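Local atomic coordinates of beta-galacturonidase (Eisenbergiella tayi, PDB entry 6NCX), a protein that binds galacturonic acid and probably hydrolyses terminal beta-linked uronic acid residues, as a glycoside hydrolase of family 2. Residues 334-339 against 374-379; 408-413 against 425-430; 276-281 against 309-314. All coordinates share one frame; numbering follows the deposited sequence.

Contact 1. Residues 334-339 against 374-379. With ADA (alpha-D-galactopyranuronic acid), chain I.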
loop_
_atom_site.group_PDB
_atom_site.type_symbol
_atom_site.label_atom_id
_atom_site.label_comp_id
_atom_site.label_asym_id
_atom_site.label_seq_id
_atom_site.Cartn_x
_atom_site.Cartn_y
_atom_site.Cartn_z
ATOM N N ASN C 334 28.889 -18.445 -13.608
ATOM C CA ASN C 334 29.467 -17.289 -14.276
ATOM C C ASN C 334 28.354 -16.295 -14.636
ATOM O O ASN C 334 27.159 -16.571 -14.491
ATOM C CB ASN C 334 30.319 -17.720 -15.488
ATOM C CG ASN C 334 29.496 -18.190 -16.719
ATOM O OD1 ASN C 334 28.329 -18.580 -16.630
ATOM N ND2 ASN C 334 30.146 -18.164 -17.883
ATOM N N HIS C 335 28.757 -15.100 -15.050
ATOM C CA HIS C 335 27.817 -14.010 -15.295
ATOM C C HIS C 335 27.251 -14.132 -16.696
ATOM O O HIS C 335 27.941 -13.834 -17.677
ATOM C CB HIS C 335 28.475 -12.645 -15.125
ATOM C CG HIS C 335 27.550 -11.515 -15.444
ATOM N ND1 HIS C 335 27.986 -10.298 -15.923
ATOM C CD2 HIS C 335 26.201 -11.427 -15.362
ATOM C CE1 HIS C 335 26.945 -9.510 -16.124
ATOM N NE2 HIS C 335 25.849 -10.169 -15.788
ATOM N N ALA C 336 25.988 -14.543 -16.788
ATOM C CA ALA C 336 25.260 -14.637 -18.051
ATOM C C ALA C 336 23.818 -15.051 -17.763
ATOM O O ALA C 336 23.576 -15.942 -16.938
ATOM C CB ALA C 336 25.921 -15.638 -19.012
ATOM N N ARG C 337 22.875 -14.407 -18.456
ATOM C CA ARG C 337 21.443 -14.700 -18.323
ATOM C C ARG C 337 20.763 -14.481 -19.663
ATOM O O ARG C 337 20.712 -13.344 -20.144
ATOM C CB ARG C 337 20.767 -13.813 -17.270
ATOM C CG ARG C 337 19.291 -14.159 -17.085
ATOM C CD ARG C 337 18.446 -12.947 -16.773
ATOM N NE ARG C 337 17.049 -13.231 -17.075
ATOM C CZ ARG C 337 16.538 -13.239 -18.311
ATOM N NH1 ARG C 337 17.310 -12.967 -19.353
ATOM N NH2 ARG C 337 15.260 -13.525 -18.508
ATOM N N GLY C 338 20.226 -15.550 -20.249
ATOM C CA GLY C 338 19.328 -15.400 -21.379
ATOM C C GLY C 338 19.952 -14.780 -22.615
ATOM O O GLY C 338 19.236 -14.178 -23.423
ATOM N N LEU C 339 21.259 -14.925 -22.805
ATOM C CA LEU C 339 21.886 -14.350 -23.990
ATOM C C LEU C 339 21.505 -15.164 -25.232
ATOM O O LEU C 339 21.557 -16.399 -25.223
ATOM C CB LEU C 339 23.406 -14.285 -23.790
ATOM C CG LEU C 339 23.799 -13.343 -22.635
ATOM C CD1 LEU C 339 25.275 -13.378 -22.297
ATOM C CD2 LEU C 339 23.359 -11.891 -22.899
ATOM N N GLY C 374 27.973 -23.419 -12.142
ATOM C CA GLY C 374 27.001 -23.278 -13.206
ATOM C C GLY C 374 27.527 -22.357 -14.284
ATOM O O GLY C 374 28.438 -21.564 -14.026
ATOM N N ILE C 375 26.993 -22.463 -15.502
ATOM C CA ILE C 375 27.388 -21.588 -16.596
ATOM C C ILE C 375 26.146 -21.181 -17.373
ATOM O O ILE C 375 25.126 -21.873 -17.361
ATOM C CB ILE C 375 28.425 -22.226 -17.575
ATOM C CG1 ILE C 375 27.858 -23.465 -18.276
ATOM C CG2 ILE C 375 29.730 -22.537 -16.888
ATOM C CD1 ILE C 375 28.687 -23.885 -19.505
ATOM N N LEU C 376 26.249 -20.027 -18.037
ATOM C CA LEU C 376 25.391 -19.647 -19.160
ATOM C C LEU C 376 23.907 -19.913 -18.883
ATOM O O LEU C 376 23.225 -20.615 -19.631
ATOM C CB LEU C 376 25.846 -20.362 -20.437
ATOM C CG LEU C 376 27.264 -19.988 -20.889
ATOM C CD1 LEU C 376 27.700 -20.755 -22.143
ATOM C CD2 LEU C 376 27.381 -18.478 -21.098
ATOM N N ASN C 377 23.411 -19.328 -17.785
ATOM C CA ASN C 377 21.988 -19.412 -17.464
ATOM C C ASN C 377 21.090 -19.060 -18.651
ATOM O O ASN C 377 21.038 -17.903 -19.095
ATOM C CB ASN C 377 21.632 -18.500 -16.280
ATOM C CG ASN C 377 20.130 -18.453 -16.027
ATOM O OD1 ASN C 377 19.553 -19.338 -15.370
ATOM N ND2 ASN C 377 19.483 -17.438 -16.572
ATOM N N GLU C 378 20.378 -20.067 -19.168
ATOM C CA GLU C 378 19.377 -19.893 -20.223
ATOM C C GLU C 378 19.956 -19.306 -21.513
ATOM O O GLU C 378 19.257 -18.592 -22.238
ATOM C CB GLU C 378 18.213 -19.023 -19.745
ATOM C CG GLU C 378 17.301 -19.663 -18.706
ATOM C CD GLU C 378 15.916 -19.008 -18.672
ATOM O OE1 GLU C 378 15.766 -17.870 -19.177
ATOM O OE2 GLU C 378 14.972 -19.642 -18.161
ATOM N N CYS C 379 21.209 -19.616 -21.853
ATOM C CA CYS C 379 21.725 -19.177 -23.142
ATOM C C CYS C 379 21.352 -20.185 -24.242
ATOM O O CYS C 379 20.592 -21.129 -24.017
ATOM C CB CYS C 379 23.219 -18.901 -23.039
ATOM S SG CYS C 379 23.528 -17.543 -21.883
HETATM C C1 ADA I . 14.408 -16.952 -16.375
HETATM C C2 ADA I . 15.697 -16.235 -15.911
HETATM C C3 ADA I . 15.554 -15.346 -14.732
HETATM C C4 ADA I . 14.257 -14.620 -14.654
HETATM C C5 ADA I . 13.067 -15.549 -14.929
HETATM C C6 ADA I . 11.713 -14.835 -14.926
HETATM O O1 ADA I . 14.173 -18.142 -15.657
HETATM O O2 ADA I . 16.696 -17.192 -15.703
HETATM O O3 ADA I . 16.624 -14.428 -14.695
HETATM O O4 ADA I . 14.225 -13.577 -15.599
HETATM O O5 ADA I . 13.209 -16.140 -16.252
HETATM O O6B ADA I . 11.342 -14.114 -13.961
HETATM O O6A ADA I . 10.967 -14.991 -15.924
HETATM O O HOH W 1 25.102 -18.168 -15.858
#

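Contact 2. Residues 408-413 against 425-430. With ADA (alpha-D-galactopyranuronic acid), chain I.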
loop_
_atom_site.group_PDB
_atom_site.type_symbol
_atom_site.label_atom_id
_atom_site.label_comp_id
_atom_site.label_asym_id
_atom_site.label_seq_id
_atom_site.Cartn_x
_atom_site.Cartn_y
_atom_site.Cartn_z
ATOM N N SER C 408 24.344 -26.282 -15.931
ATOM C CA SER C 408 23.857 -25.040 -16.519
ATOM C C SER C 408 22.334 -25.046 -16.480
ATOM O O SER C 408 21.705 -26.035 -16.879
ATOM C CB SER C 408 24.351 -24.881 -17.958
ATOM O OG SER C 408 23.803 -23.716 -18.543
ATOM N N ALA C 409 21.742 -23.951 -16.008
ATOM C CA ALA C 409 20.287 -23.883 -15.878
ATOM C C ALA C 409 19.690 -23.634 -17.259
ATOM O O ALA C 409 19.923 -22.584 -17.865
ATOM C CB ALA C 409 19.871 -22.801 -14.884
ATOM N N SER C 410 18.942 -24.605 -17.767
ATOM C CA SER C 410 18.439 -24.555 -19.130
ATOM C C SER C 410 16.963 -24.192 -19.172
ATOM O O SER C 410 16.205 -24.467 -18.238
ATOM C CB SER C 410 18.630 -25.892 -19.839
ATOM O OG SER C 410 18.052 -25.831 -21.129
ATOM N N CYS C 411 16.563 -23.568 -20.276
ATOM C CA CYS C 411 15.150 -23.378 -20.573
ATOM C C CYS C 411 14.786 -23.861 -21.976
ATOM O O CYS C 411 13.653 -23.631 -22.424
ATOM C CB CYS C 411 14.755 -21.910 -20.403
ATOM S SG CYS C 411 15.640 -20.804 -21.503
ATOM N N ARG C 412 15.708 -24.512 -22.689
ATOM C CA ARG C 412 15.397 -25.028 -24.018
ATOM C C ARG C 412 14.703 -26.370 -23.799
ATOM O O ARG C 412 15.304 -27.453 -23.833
ATOM C CB ARG C 412 16.644 -25.113 -24.893
ATOM C CG ARG C 412 17.523 -23.833 -24.920
ATOM C CD ARG C 412 16.907 -22.556 -25.560
ATOM N NE ARG C 412 17.162 -21.393 -24.690
ATOM C CZ ARG C 412 17.360 -20.134 -25.086
ATOM N NH1 ARG C 412 17.353 -19.815 -26.371
ATOM N NH2 ARG C 412 17.576 -19.182 -24.180
ATOM N N PHE C 413 13.399 -26.260 -23.510
ATOM C CA PHE C 413 12.487 -27.348 -23.180
ATOM C C PHE C 413 12.453 -28.347 -24.326
ATOM O O PHE C 413 11.829 -28.085 -25.360
ATOM C CB PHE C 413 11.107 -26.754 -22.899
ATOM C CG PHE C 413 10.095 -27.727 -22.341
ATOM C CD1 PHE C 413 9.197 -28.380 -23.179
ATOM C CD2 PHE C 413 9.994 -27.937 -20.967
ATOM C CE1 PHE C 413 8.243 -29.260 -22.663
ATOM C CE2 PHE C 413 9.048 -28.812 -20.446
ATOM C CZ PHE C 413 8.171 -29.473 -21.293
ATOM N N VAL C 425 22.046 -32.211 -14.800
ATOM C CA VAL C 425 21.086 -31.563 -15.691
ATOM C C VAL C 425 20.177 -30.661 -14.860
ATOM O O VAL C 425 19.655 -31.079 -13.817
ATOM C CB VAL C 425 20.265 -32.605 -16.474
ATOM C CG1 VAL C 425 19.168 -31.929 -17.283
ATOM C CG2 VAL C 425 21.178 -33.431 -17.382
ATOM N N SER C 426 19.980 -29.425 -15.323
ATOM C CA SER C 426 19.224 -28.436 -14.565
ATOM C C SER C 426 18.276 -27.662 -15.476
ATOM O O SER C 426 18.657 -27.244 -16.569
ATOM C CB SER C 426 20.173 -27.470 -13.857
ATOM O OG SER C 426 20.986 -28.152 -12.918
ATOM N N TYR C 427 17.046 -27.460 -15.010
ATOM C CA TYR C 427 16.019 -26.816 -15.812
ATOM C C TYR C 427 15.270 -25.717 -15.054
ATOM O O TYR C 427 14.981 -25.832 -13.854
ATOM C CB TYR C 427 15.046 -27.870 -16.353
ATOM C CG TYR C 427 15.383 -28.201 -17.775
ATOM C CD1 TYR C 427 16.270 -29.220 -18.077
ATOM C CD2 TYR C 427 14.862 -27.450 -18.822
ATOM C CE1 TYR C 427 16.617 -29.512 -19.404
ATOM C CE2 TYR C 427 15.193 -27.734 -20.155
ATOM C CZ TYR C 427 16.071 -28.764 -20.435
ATOM O OH TYR C 427 16.408 -29.052 -21.738
ATOM N N ASN C 428 14.965 -24.642 -15.773
ATOM C CA ASN C 428 14.075 -23.591 -15.302
ATOM C C ASN C 428 12.710 -23.758 -15.974
ATOM O O ASN C 428 12.611 -23.693 -17.205
ATOM C CB ASN C 428 14.648 -22.213 -15.626
ATOM C CG ASN C 428 16.047 -22.012 -15.079
ATOM O OD1 ASN C 428 16.489 -22.725 -14.174
ATOM N ND2 ASN C 428 16.747 -21.020 -15.614
ATOM N N ILE C 429 11.660 -23.928 -15.164
ATOM C CA ILE C 429 10.299 -24.122 -15.649
ATOM C C ILE C 429 9.330 -23.237 -14.867
ATOM O O ILE C 429 9.503 -22.982 -13.670
ATOM C CB ILE C 429 9.888 -25.609 -15.540
ATOM C CG1 ILE C 429 9.870 -26.039 -14.062
ATOM C CG2 ILE C 429 10.822 -26.485 -16.404
ATOM C CD1 ILE C 429 9.222 -27.390 -13.804
ATOM N N TYR C 430 8.289 -22.765 -15.545
ATOM C CA TYR C 430 7.264 -21.944 -14.888
ATOM C C TYR C 430 5.844 -22.368 -15.241
ATOM O O TYR C 430 5.033 -21.547 -15.669
ATOM C CB TYR C 430 7.466 -20.477 -15.227
ATOM C CG TYR C 430 8.649 -19.900 -14.531
ATOM C CD1 TYR C 430 9.916 -20.044 -15.074
ATOM C CD2 TYR C 430 8.510 -19.204 -13.333
ATOM C CE1 TYR C 430 11.017 -19.526 -14.466
ATOM C CE2 TYR C 430 9.624 -18.657 -12.703
ATOM C CZ TYR C 430 10.878 -18.836 -13.280
ATOM O OH TYR C 430 12.008 -18.326 -12.707
HETATM C C1 ADA I . 14.408 -16.952 -16.375
HETATM C C2 ADA I . 15.697 -16.235 -15.911
HETATM C C3 ADA I . 15.554 -15.346 -14.732
HETATM C C4 ADA I . 14.257 -14.620 -14.654
HETATM C C5 ADA I . 13.067 -15.549 -14.929
HETATM C C6 ADA I . 11.713 -14.835 -14.926
HETATM O O1 ADA I . 14.173 -18.142 -15.657
HETATM O O2 ADA I . 16.696 -17.192 -15.703
HETATM O O3 ADA I . 16.624 -14.428 -14.695
HETATM O O4 ADA I . 14.225 -13.577 -15.599
HETATM O O5 ADA I . 13.209 -16.140 -16.252
HETATM O O6B ADA I . 11.342 -14.114 -13.961
HETATM O O6A ADA I . 10.967 -14.991 -15.924
HETATM O O HOH W 2 21.374 -28.466 -18.027
#

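Contact 3. Residues 276-281 against 309-314. With ADA (alpha-D-galactopyranuronic acid), chain I.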
loop_
_atom_site.group_PDB
_atom_site.type_symbol
_atom_site.label_atom_id
_atom_site.label_comp_id
_atom_site.label_asym_id
_atom_site.label_seq_id
_atom_site.Cartn_x
_atom_site.Cartn_y
_atom_site.Cartn_z
ATOM N N CYS C 276 17.054 -19.153 -5.452
ATOM C CA CYS C 276 17.764 -18.192 -6.276
ATOM C C CYS C 276 17.779 -16.851 -5.552
ATOM O O CYS C 276 16.736 -16.379 -5.091
ATOM C CB CYS C 276 17.082 -18.030 -7.635
ATOM S SG CYS C 276 16.976 -19.543 -8.608
ATOM N N ARG C 277 18.949 -16.224 -5.466
ATOM C CA ARG C 277 19.039 -14.917 -4.827
ATOM C C ARG C 277 19.949 -14.022 -5.646
ATOM O O ARG C 277 21.104 -14.379 -5.896
ATOM C CB ARG C 277 19.557 -15.031 -3.391
ATOM C CG ARG C 277 19.951 -13.696 -2.800
ATOM C CD ARG C 277 20.517 -13.899 -1.406
ATOM N NE ARG C 277 20.899 -12.635 -0.794
ATOM C CZ ARG C 277 22.077 -12.051 -0.957
ATOM N NH1 ARG C 277 22.997 -12.621 -1.697
ATOM N NH2 ARG C 277 22.338 -10.904 -0.358
ATOM N N HIS C 278 19.424 -12.869 -6.064
ATOM C CA HIS C 278 20.230 -11.810 -6.660
ATOM C C HIS C 278 20.926 -11.009 -5.564
ATOM O O HIS C 278 20.480 -10.979 -4.409
ATOM C CB HIS C 278 19.359 -10.858 -7.482
ATOM C CG HIS C 278 19.281 -11.201 -8.929
ATOM N ND1 HIS C 278 20.335 -11.008 -9.792
ATOM C CD2 HIS C 278 18.268 -11.706 -9.676
ATOM C CE1 HIS C 278 19.981 -11.386 -11.009
ATOM N NE2 HIS C 278 18.727 -11.803 -10.969
ATOM N N GLU C 279 22.022 -10.342 -5.936
ATOM C CA GLU C 279 22.627 -9.316 -5.077
ATOM C C GLU C 279 21.907 -8.008 -5.369
ATOM O O GLU C 279 22.329 -7.209 -6.203
ATOM C CB GLU C 279 24.131 -9.190 -5.307
ATOM C CG GLU C 279 24.946 -10.448 -5.055
ATOM C CD GLU C 279 26.459 -10.206 -5.132
ATOM O OE1 GLU C 279 27.180 -10.665 -4.207
ATOM O OE2 GLU C 279 26.936 -9.580 -6.122
ATOM N N ASP C 280 20.791 -7.791 -4.679
ATOM C CA ASP C 280 19.958 -6.629 -4.926
ATOM C C ASP C 280 19.224 -6.271 -3.643
ATOM O O ASP C 280 18.769 -7.161 -2.916
ATOM C CB ASP C 280 18.960 -6.898 -6.068
ATOM C CG ASP C 280 18.319 -5.615 -6.609
ATOM O OD1 ASP C 280 17.235 -5.197 -6.100
ATOM O OD2 ASP C 280 18.930 -5.016 -7.528
ATOM N N HIS C 281 19.110 -4.958 -3.385
ATOM C CA HIS C 281 18.500 -4.372 -2.205
ATOM C C HIS C 281 18.172 -2.942 -2.585
ATOM O O HIS C 281 18.975 -2.311 -3.280
ATOM C CB HIS C 281 19.436 -4.412 -0.996
ATOM C CG HIS C 281 18.823 -3.926 0.282
ATOM N ND1 HIS C 281 18.599 -2.591 0.544
ATOM C CD2 HIS C 281 18.422 -4.597 1.393
ATOM C CE1 HIS C 281 18.060 -2.462 1.748
ATOM N NE2 HIS C 281 17.943 -3.665 2.285
ATOM N N ARG C 309 21.350 -20.185 -4.861
ATOM C CA ARG C 309 21.912 -20.135 -6.204
ATOM C C ARG C 309 22.171 -18.676 -6.579
ATOM O O ARG C 309 21.255 -17.850 -6.527
ATOM C CB ARG C 309 20.976 -20.818 -7.213
ATOM C CG ARG C 309 21.481 -20.731 -8.624
ATOM C CD ARG C 309 20.595 -21.452 -9.630
ATOM N NE ARG C 309 21.017 -21.044 -10.965
ATOM C CZ ARG C 309 20.214 -20.562 -11.901
ATOM N NH1 ARG C 309 18.904 -20.480 -11.692
ATOM N NH2 ARG C 309 20.715 -20.195 -13.062
ATOM N N THR C 310 23.416 -18.368 -6.958
ATOM C CA THR C 310 23.877 -16.993 -7.185
ATOM C C THR C 310 23.481 -16.510 -8.580
ATOM O O THR C 310 24.302 -16.351 -9.485
ATOM C CB THR C 310 25.388 -16.903 -7.032
ATOM O OG1 THR C 310 26.000 -17.642 -8.093
ATOM C CG2 THR C 310 25.874 -17.446 -5.683
ATOM N N VAL C 311 22.192 -16.248 -8.748
ATOM C CA VAL C 311 21.713 -15.735 -10.026
ATOM C C VAL C 311 22.140 -14.274 -10.173
ATOM O O VAL C 311 21.967 -13.465 -9.254
ATOM C CB VAL C 311 20.185 -15.917 -10.138
ATOM C CG1 VAL C 311 19.818 -17.382 -9.900
ATOM C CG2 VAL C 311 19.429 -15.028 -9.140
ATOM N N HIS C 312 22.765 -13.933 -11.300
ATOM C CA HIS C 312 23.292 -14.846 -12.316
ATOM C C HIS C 312 24.749 -14.482 -12.551
ATOM O O HIS C 312 25.095 -14.088 -13.651
ATOM C CB HIS C 312 22.540 -14.736 -13.657
ATOM C CG HIS C 312 21.097 -15.133 -13.592
ATOM N ND1 HIS C 312 20.688 -16.441 -13.427
ATOM C CD2 HIS C 312 19.967 -14.394 -13.696
ATOM C CE1 HIS C 312 19.368 -16.489 -13.429
ATOM N NE2 HIS C 312 18.907 -15.261 -13.586
ATOM N N TYR C 313 25.588 -14.595 -11.506
ATOM C CA TYR C 313 26.947 -14.062 -11.508
ATOM C C TYR C 313 27.648 -14.438 -10.206
ATOM O O TYR C 313 26.975 -14.794 -9.232
ATOM C CB TYR C 313 26.916 -12.533 -11.700
ATOM C CG TYR C 313 25.791 -11.859 -10.922
ATOM C CD1 TYR C 313 25.874 -11.682 -9.536
ATOM C CD2 TYR C 313 24.649 -11.425 -11.563
ATOM C CE1 TYR C 313 24.832 -11.074 -8.813
ATOM C CE2 TYR C 313 23.609 -10.822 -10.861
ATOM C CZ TYR C 313 23.708 -10.653 -9.486
ATOM O OH TYR C 313 22.667 -10.063 -8.803
ATOM N N PRO C 314 28.985 -14.381 -10.147
ATOM C CA PRO C 314 29.678 -14.667 -8.881
ATOM C C PRO C 314 29.282 -13.691 -7.781
ATOM O O PRO C 314 28.936 -12.536 -8.033
ATOM C CB PRO C 314 31.168 -14.527 -9.241
ATOM C CG PRO C 314 31.214 -14.828 -10.728
ATOM C CD PRO C 314 29.927 -14.271 -11.285
HETATM C C1 ADA I . 14.408 -16.952 -16.375
HETATM C C2 ADA I . 15.697 -16.235 -15.911
HETATM C C3 ADA I . 15.554 -15.346 -14.732
HETATM C C4 ADA I . 14.257 -14.620 -14.654
HETATM C C5 ADA I . 13.067 -15.549 -14.929
HETATM C C6 ADA I . 11.713 -14.835 -14.926
HETATM O O1 ADA I . 14.173 -18.142 -15.657
HETATM O O2 ADA I . 16.696 -17.192 -15.703
HETATM O O3 ADA I . 16.624 -14.428 -14.695
HETATM O O4 ADA I . 14.225 -13.577 -15.599
HETATM O O5 ADA I . 13.209 -16.140 -16.252
HETATM O O6B ADA I . 11.342 -14.114 -13.961
HETATM O O6A ADA I . 10.967 -14.991 -15.924
HETATM O O HOH W 3 23.265 -13.338 -6.676
HETATM O O HOH W 4 22.277 -7.478 -8.791
#

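Contact 1. Residues 334-339 against 374-379
R337 and N377 run side by side, pointing the same way, and both reach the bound galacturonic acid. R337 CG lies 3.3 Å from N377 ND2, and the guanidinium and amide planes are turned 56° apart.

The single N-H of R337 NE is shared between O3 of the galacturonic acid, at 2.7 Å, and its O4, and is bent towards both. R337 NH2 adds a second bond to O4. O3 sits at the guanidinium edge. CG of R337 is anti to the backbone N (chi1 -177°), and a bend at chi2 then carries the guanidinium to the sugar. N377 ND2 gives O2 a fairly straight bond of 2.9 Å. Behind it, N377 OD1 is held by R309 and N428. E378 brings its carboxylate to the C1 end, with OE1 3.2 Å from C1 of the sugar.

Direct bonds join the loops. G338 N donates to N377 O at 2.7 Å. L376 N meets a lone pair of N334 OD1 at 2.9 Å, in the carbonyl plane. N334 N also donates to G374 O. Water 1 accepts from N377 N and donates to the carbonyl oxygens N334 O and A336 O, although its protons have other acceptors in reach.

Apolar contacts complete the joint. A336 CB meets L376 CD2 at 3.8 Å, and C379 SG lies against L339 CB. L339 N makes a weak bond to the same sulfur.

Both loops follow barrel strands, 329-333 and 370-374, of the TIM-barrel domain. R337 NH2 and E378 OE1 are 4.4 Å apart, and no N-H of the guanidinium points at the oxygen. The chemistry implies that O2, O3 and O4 of the sugar are read by donors on two neighbouring loops tied to each other.

Contact 2. Residues 408-413 against 425-430
S426 opens the pairing with the strand that carries A409 and S410. Its carbonyl oxygen accepts from S410 N at 2.9 Å. Water 2 accepts from S426 N and donates to S408 O.

Y427 turns its ring beneath S410. S410 CB sits over one face, 4.0 Å from the ring centroid and 14° off the normal. The hydroxyl of Y427 donates to R412 O at 2.9 Å, from above that carbonyl's plane, while the oxygen lies at the ring edge. With OG swung opposite the backbone N (chi1 176°), S410 can accept from R412 N in an ST turn; OG is also bonded to D416. A valine in place of Y427 would probably leave R412 O without this donor and open a gap under S410 CB.

Strands 406-410 and 425-428 are parallel neighbours in the barrel of the TIM-barrel domain, and the contact lies where they run out into loops.

N428 continues the pairing. Its N donates to S410 O at 2.8 Å, almost straight at 175°. Its side chain lies against A409 CB, with OD1 3.5 Å away. OD1 is bonded to T464.

I429 leads on to Y430, whose CE1 comes within 3.6 Å of O1 of the galacturonic acid. The hydroxyl of Y430 is bonded to E465, a residue of the sugar site.

Contact 3. Residues 276-281 against 309-314
H312 and H278 meet with their rings turned 86° apart, H278 NE2 lying 4.0 Å from H312 CD2. H312 NE2 is 2.7 Å from O3 of the galacturonic acid in a hydrogen bond of undecided direction. H312 follows a cis peptide bond, and V311 CB stands over the centre of its ring.

V311 also covers the H278 ring. Its CG2 stands over one face, 3.7 Å from the centroid, and the two side chains cross at about a right angle. CG1, anti to the carbonyl carbon (chi1 -54°), goes instead to C276 CB at 3.6 Å. One valine thus fills two places along 276-281.

H278 and Y313 meet through a short bond: H278 ND1 and Y313 OH are 2.7 Å apart, and either could be the donor. The angle is nearly straight, 169°. The two rings lie rim to rim, and the hydroxyl is at the imidazole edge. E279 N also donates to Y313 OH, at 3.0 Å. Water 4 lies by the same oxygen and donates to E279 O.

The backbones pair once. R277 N donates to R309 O at 3.0 Å. R309 O also accepts from V311 N, so it holds two bonds.

Farther out, E333 bonds to H312 ND1, and with the NE2 bond this probably fixes the ring's turn. Besides N377, R309 has salt bridges to E333 and E465. E279 pairs with R140.

The two segments continue the parallel strands 268-276 and 307-309. This is the usual TIM-barrel plan, in which loops after the strands' C-terminal ends supply much of the sugar site.

All three contacts lie around one galacturonic acid, where strands of the TIM barrel pass into loops. Contact 1 sits between the others: its centre is about 11 Å from that of contact 2 and about 12 Å from that of contact 3, while those two centres are about 17 Å apart. N377 OD1 and R309 NH2, 2.7 Å apart, tie contact 1 to contact 3. E378 N and A409 O, 2.9 Å apart, tie it to contact 2. Contacts 2 and 3 meet by packing, with A409 CB 3.3 Å from R309 NH2. Contacts 1 and 3 bond the sugar, whereas contact 2 only approaches it.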